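Local coordinates for genome polyprotein (Chicken sicinivirus JSY, PDB 6QWT) that probably copies the viral genome as the RNA-dependent RNA polymerase (3Dpol) released from the C-terminal end of the polyprotein, at residues C210-S222 and V387-V399. Residues are numbered along the deposited sequence; the frame is centred on the assembly and turned at random.
Sequences CDPDYHWTPFYHS and VPDERFPTYIHPV
Pro388 comes first along 387-399, its CG lying 3.9 Å from Tyr220 OH; that hydroxyl hydrogen-bonds to His377. The chain reverses through a loop whose type I turn from Phe392 to Tyr395 presents Thr394 O to the helix. His221 NE2 donates to this oxygen at 2.8 Å; the bond is nearly straight (174°) and the acceptor lies in the imidazole plane. Ile396 grips the helix with main chain and side chain together. Its N donates to Thr217 OG1 at 3.0 Å, an oxygen set beside its own backbone N by chi1 of -67°, while Thr217 CG2, anti to that N, lies 3.4 Å from Thr394 O. One water hydrogen-bonds to Ile396 O, Asp213 O and Thr217 OG1, so two carbonyls and the threonine hydroxyl meet there. The Ile396 side chain points at the helix, and its CD1 sits over a face of the Tyr220 ring, 3.8 Å from its centroid, a CH-pi contact. Two residues on, Pro398 makes the same kind of contact with Trp216, one helical turn before Tyr220: Pro398 CB stands 3.6 Å from the five-membered ring centroid, 10° off the normal, while Trp216 NE1 bonds to His385 O. Ile396 and Pro398 thus face helix 212-222, whose axis passes 6.9 Å from that of strand 396-399, neither parallel nor antiparallel. The antiparallel hairpin of 384-388 with 396-400 is consistent with motif E at the palm-thumb junction of picornaviral polymerases.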
loop_
_atom_site.group_PDB
_atom_site.type_symbol
_atom_site.label_atom_id
_atom_site.label_comp_id
_atom_site.label_asym_id
_atom_site.label_seq_id
_atom_site.Cartn_x
_atom_site.Cartn_y
_atom_site.Cartn_z
ATOM N N CYS A 210 10.307 -1.219 1.958
ATOM C CA CYS A 210 11.473 -0.468 1.531
ATOM C C CYS A 210 11.569 0.860 2.268
ATOM O O CYS A 210 10.570 1.426 2.722
ATOM C CB CYS A 210 11.431 -0.208 0.028
ATOM S SG CYS A 210 10.285 1.100 -0.442
ATOM N N ASP A 211 12.799 1.343 2.395
ATOM C CA ASP A 211 13.091 2.683 2.883
ATOM C C ASP A 211 13.621 3.477 1.699
ATOM O O ASP A 211 14.765 3.258 1.272
ATOM C CB ASP A 211 14.122 2.636 4.016
ATOM C CG ASP A 211 14.390 3.997 4.620
ATOM O OD1 ASP A 211 13.464 4.835 4.643
ATOM O OD2 ASP A 211 15.531 4.224 5.077
ATOM N N PRO A 212 12.822 4.376 1.113
ATOM C CA PRO A 212 13.244 5.043 -0.133
ATOM C C PRO A 212 14.623 5.680 -0.064
ATOM O O PRO A 212 15.367 5.629 -1.054
ATOM C CB PRO A 212 12.142 6.089 -0.349
ATOM C CG PRO A 212 10.935 5.497 0.312
ATOM C CD PRO A 212 11.451 4.745 1.511
ATOM N N ASP A 213 14.989 6.266 1.080
ATOM C CA ASP A 213 16.324 6.842 1.226
ATOM C C ASP A 213 17.407 5.805 0.967
ATOM O O ASP A 213 18.437 6.111 0.354
ATOM C CB ASP A 213 16.494 7.434 2.627
ATOM C CG ASP A 213 15.924 8.833 2.748
ATOM O OD1 ASP A 213 15.932 9.375 3.873
ATOM O OD2 ASP A 213 15.469 9.392 1.727
ATOM N N TYR A 214 17.197 4.573 1.427
ATOM C CA TYR A 214 18.208 3.531 1.294
ATOM C C TYR A 214 18.035 2.711 0.020
ATOM O O TYR A 214 19.008 2.462 -0.698
ATOM C CB TYR A 214 18.177 2.605 2.517
ATOM C CG TYR A 214 19.157 1.454 2.423
ATOM C CD1 TYR A 214 18.761 0.215 1.932
ATOM C CD2 TYR A 214 20.480 1.609 2.818
ATOM C CE1 TYR A 214 19.652 -0.835 1.837
ATOM C CE2 TYR A 214 21.381 0.560 2.727
ATOM C CZ TYR A 214 20.960 -0.659 2.235
ATOM O OH TYR A 214 21.844 -1.710 2.140
ATOM N N HIS A 215 16.809 2.284 -0.274
ATOM C CA HIS A 215 16.599 1.275 -1.303
ATOM C C HIS A 215 16.526 1.847 -2.710
ATOM O O HIS A 215 16.580 1.072 -3.671
ATOM C CB HIS A 215 15.333 0.474 -0.993
ATOM C CG HIS A 215 15.515 -0.507 0.121
ATOM N ND1 HIS A 215 15.006 -0.300 1.386
ATOM C CD2 HIS A 215 16.178 -1.686 0.170
ATOM C CE1 HIS A 215 15.337 -1.317 2.162
ATOM N NE2 HIS A 215 16.050 -2.171 1.449
ATOM N N TRP A 216 16.427 3.166 -2.863
ATOM C CA TRP A 216 16.418 3.732 -4.206
ATOM C C TRP A 216 17.708 3.434 -4.962
ATOM O O TRP A 216 17.689 3.394 -6.195
ATOM C CB TRP A 216 16.165 5.240 -4.138
ATOM C CG TRP A 216 14.888 5.660 -4.809
ATOM C CD1 TRP A 216 14.750 6.603 -5.782
ATOM C CD2 TRP A 216 13.569 5.145 -4.560
ATOM N NE1 TRP A 216 13.432 6.712 -6.155
ATOM C CE2 TRP A 216 12.687 5.827 -5.421
ATOM C CE3 TRP A 216 13.051 4.175 -3.694
ATOM C CZ2 TRP A 216 11.315 5.571 -5.443
ATOM C CZ3 TRP A 216 11.688 3.921 -3.717
ATOM C CH2 TRP A 216 10.837 4.618 -4.586
ATOM N N THR A 217 18.824 3.194 -4.251
ATOM C CA THR A 217 20.067 2.850 -4.943
ATOM C C THR A 217 20.024 1.432 -5.505
ATOM O O THR A 217 20.239 1.260 -6.719
ATOM C CB THR A 217 21.267 3.087 -4.019
ATOM O OG1 THR A 217 21.421 4.491 -3.768
ATOM C CG2 THR A 217 22.551 2.545 -4.646
ATOM N N PRO A 218 19.758 0.381 -4.715
ATOM C CA PRO A 218 19.669 -0.956 -5.330
ATOM C C PRO A 218 18.478 -1.111 -6.267
ATOM O O PRO A 218 18.575 -1.874 -7.236
ATOM C CB PRO A 218 19.575 -1.899 -4.120
ATOM C CG PRO A 218 19.028 -1.061 -3.031
ATOM C CD PRO A 218 19.611 0.303 -3.247
ATOM N N PHE A 219 17.360 -0.422 -6.011
ATOM C CA PHE A 219 16.254 -0.421 -6.968
ATOM C C PHE A 219 16.718 0.095 -8.327
ATOM O O PHE A 219 16.434 -0.507 -9.369
ATOM C CB PHE A 219 15.097 0.443 -6.451
ATOM C CG PHE A 219 14.319 -0.171 -5.315
ATOM C CD1 PHE A 219 13.258 0.516 -4.741
ATOM C CD2 PHE A 219 14.642 -1.426 -4.820
ATOM C CE1 PHE A 219 12.533 -0.037 -3.696
ATOM C CE2 PHE A 219 13.921 -1.983 -3.772
ATOM C CZ PHE A 219 12.865 -1.288 -3.210
ATOM N N TYR A 220 17.438 1.220 -8.323
ATOM C CA TYR A 220 17.931 1.830 -9.554
ATOM C C TYR A 220 18.867 0.888 -10.306
ATOM O O TYR A 220 18.695 0.645 -11.507
ATOM C CB TYR A 220 18.638 3.141 -9.205
ATOM C CG TYR A 220 19.234 3.910 -10.358
ATOM C CD1 TYR A 220 18.480 4.840 -11.059
ATOM C CD2 TYR A 220 20.567 3.743 -10.715
ATOM C CE1 TYR A 220 19.025 5.563 -12.102
ATOM C CE2 TYR A 220 21.123 4.462 -11.756
ATOM C CZ TYR A 220 20.346 5.370 -12.446
ATOM O OH TYR A 220 20.889 6.092 -13.484
ATOM N N HIS A 221 19.866 0.344 -9.612
ATOM C CA HIS A 221 20.855 -0.492 -10.279
ATOM C C HIS A 221 20.291 -1.844 -10.704
ATOM O O HIS A 221 20.877 -2.499 -11.573
ATOM C CB HIS A 221 22.072 -0.681 -9.368
ATOM C CG HIS A 221 22.844 0.579 -9.130
ATOM N ND1 HIS A 221 23.524 1.235 -10.134
ATOM C CD2 HIS A 221 23.035 1.312 -8.008
ATOM C CE1 HIS A 221 24.105 2.314 -9.639
ATOM N NE2 HIS A 221 23.824 2.383 -8.351
ATOM N N SER A 222 19.168 -2.273 -10.121
ATOM C CA SER A 222 18.574 -3.542 -10.530
ATOM C C SER A 222 17.976 -3.454 -11.927
ATOM O O SER A 222 17.874 -4.472 -12.620
ATOM C CB SER A 222 17.509 -3.979 -9.522
ATOM O OG SER A 222 16.273 -3.330 -9.777
ATOM N N VAL A 387 17.274 9.993 -9.145
ATOM C CA VAL A 387 18.257 10.989 -9.543
ATOM C C VAL A 387 19.597 10.683 -8.883
ATOM O O VAL A 387 19.708 10.744 -7.655
ATOM C CB VAL A 387 17.810 12.419 -9.196
ATOM C CG1 VAL A 387 18.896 13.414 -9.572
ATOM C CG2 VAL A 387 16.502 12.755 -9.905
ATOM N N PRO A 388 20.640 10.348 -9.645
ATOM C CA PRO A 388 21.955 10.100 -9.031
ATOM C C PRO A 388 22.503 11.342 -8.341
ATOM O O PRO A 388 22.258 12.475 -8.758
ATOM C CB PRO A 388 22.832 9.696 -10.224
ATOM C CG PRO A 388 21.866 9.201 -11.258
ATOM C CD PRO A 388 20.631 10.040 -11.083
ATOM N N ASP A 389 23.251 11.111 -7.265
ATOM C CA ASP A 389 23.866 12.210 -6.534
ATOM C C ASP A 389 24.940 12.880 -7.386
ATOM O O ASP A 389 25.696 12.214 -8.099
ATOM C CB ASP A 389 24.461 11.697 -5.223
ATOM C CG ASP A 389 24.997 12.812 -4.343
ATOM O OD1 ASP A 389 26.234 12.985 -4.293
ATOM O OD2 ASP A 389 24.184 13.511 -3.699
ATOM N N GLU A 390 24.998 14.213 -7.315
ATOM C CA GLU A 390 25.913 14.967 -8.168
ATOM C C GLU A 390 27.372 14.641 -7.869
ATOM O O GLU A 390 28.217 14.707 -8.769
ATOM C CB GLU A 390 25.664 16.468 -8.004
ATOM C CG GLU A 390 24.757 17.069 -9.071
ATOM C CD GLU A 390 24.405 18.522 -8.792
ATOM O OE1 GLU A 390 23.224 18.893 -8.965
ATOM O OE2 GLU A 390 25.309 19.292 -8.401
ATOM N N ARG A 391 27.690 14.288 -6.626
ATOM C CA ARG A 391 29.068 14.033 -6.226
ATOM C C ARG A 391 29.404 12.551 -6.143
ATOM O O ARG A 391 30.525 12.155 -6.479
ATOM C CB ARG A 391 29.358 14.697 -4.877
ATOM C CG ARG A 391 30.762 14.441 -4.361
ATOM C CD ARG A 391 31.080 15.307 -3.162
ATOM N NE ARG A 391 32.400 15.001 -2.622
ATOM C CZ ARG A 391 32.964 15.657 -1.615
ATOM N NH1 ARG A 391 32.320 16.661 -1.036
ATOM N NH2 ARG A 391 34.169 15.308 -1.185
ATOM N N PHE A 392 28.458 11.721 -5.695
ATOM C CA PHE A 392 28.624 10.270 -5.626
ATOM C C PHE A 392 27.550 9.640 -6.507
ATOM O O PHE A 392 26.504 9.189 -6.010
ATOM C CB PHE A 392 28.537 9.768 -4.186
ATOM C CG PHE A 392 29.447 10.494 -3.235
ATOM C CD1 PHE A 392 30.742 10.053 -3.021
ATOM C CD2 PHE A 392 29.006 11.615 -2.549
ATOM C CE1 PHE A 392 31.581 10.717 -2.145
ATOM C CE2 PHE A 392 29.841 12.283 -1.671
ATOM C CZ PHE A 392 31.129 11.834 -1.469
ATOM N N PRO A 393 27.785 9.571 -7.822
ATOM C CA PRO A 393 26.706 9.194 -8.756
ATOM C C PRO A 393 26.198 7.770 -8.600
ATOM O O PRO A 393 25.128 7.459 -9.137
ATOM C CB PRO A 393 27.348 9.396 -10.137
ATOM C CG PRO A 393 28.569 10.237 -9.890
ATOM C CD PRO A 393 29.041 9.875 -8.523
ATOM N N THR A 394 26.921 6.891 -7.906
ATOM C CA THR A 394 26.419 5.535 -7.720
ATOM C C THR A 394 25.262 5.486 -6.733
ATOM O O THR A 394 24.546 4.480 -6.686
ATOM C CB THR A 394 27.539 4.609 -7.248
ATOM O OG1 THR A 394 28.102 5.119 -6.035
ATOM C CG2 THR A 394 28.631 4.502 -8.307
ATOM N N TYR A 395 25.060 6.541 -5.952
ATOM C CA TYR A 395 23.991 6.598 -4.969
ATOM C C TYR A 395 22.870 7.489 -5.487
ATOM O O TYR A 395 23.121 8.550 -6.065
ATOM C CB TYR A 395 24.529 7.094 -3.628
ATOM C CG TYR A 395 25.630 6.196 -3.118
ATOM C CD1 TYR A 395 26.964 6.532 -3.293
ATOM C CD2 TYR A 395 25.333 4.985 -2.506
ATOM C CE1 TYR A 395 27.976 5.697 -2.847
ATOM C CE2 TYR A 395 26.333 4.147 -2.058
ATOM C CZ TYR A 395 27.652 4.506 -2.229
ATOM O OH TYR A 395 28.644 3.668 -1.781
ATOM N N ILE A 396 21.632 7.042 -5.287
ATOM C CA ILE A 396 20.478 7.553 -6.016
ATOM C C ILE A 396 19.511 8.205 -5.038
ATOM O O ILE A 396 19.076 7.572 -4.070
ATOM C CB ILE A 396 19.778 6.433 -6.807
ATOM C CG1 ILE A 396 20.811 5.588 -7.562
ATOM C CG2 ILE A 396 18.750 7.019 -7.763
ATOM C CD1 ILE A 396 21.605 6.361 -8.600
ATOM N N HIS A 397 19.160 9.468 -5.311
ATOM C CA HIS A 397 18.200 10.211 -4.507
ATOM C C HIS A 397 16.772 9.824 -4.890
ATOM O O HIS A 397 16.454 9.726 -6.079
ATOM C CB HIS A 397 18.372 11.718 -4.704
ATOM C CG HIS A 397 19.620 12.281 -4.098
ATOM N ND1 HIS A 397 19.678 12.734 -2.797
ATOM C CD2 HIS A 397 20.849 12.491 -4.625
ATOM C CE1 HIS A 397 20.893 13.187 -2.544
ATOM N NE2 HIS A 397 21.623 13.051 -3.636
ATOM N N PRO A 398 15.896 9.604 -3.910
ATOM C CA PRO A 398 14.454 9.571 -4.189
ATOM C C PRO A 398 13.893 10.983 -4.195
ATOM O O PRO A 398 13.779 11.629 -3.147
ATOM C CB PRO A 398 13.899 8.732 -3.030
ATOM C CG PRO A 398 14.857 8.967 -1.906
ATOM C CD PRO A 398 16.207 9.245 -2.516
ATOM N N VAL A 399 13.555 11.476 -5.382
ATOM C CA VAL A 399 13.106 12.852 -5.563
ATOM C C VAL A 399 11.595 12.818 -5.755
ATOM O O VAL A 399 11.098 12.534 -6.849
ATOM C CB VAL A 399 13.818 13.528 -6.737
ATOM C CG1 VAL A 399 13.403 14.995 -6.848
ATOM C CG2 VAL A 399 15.325 13.404 -6.566
HETATM O O HOH W 1 18.940 5.434 -2.231
#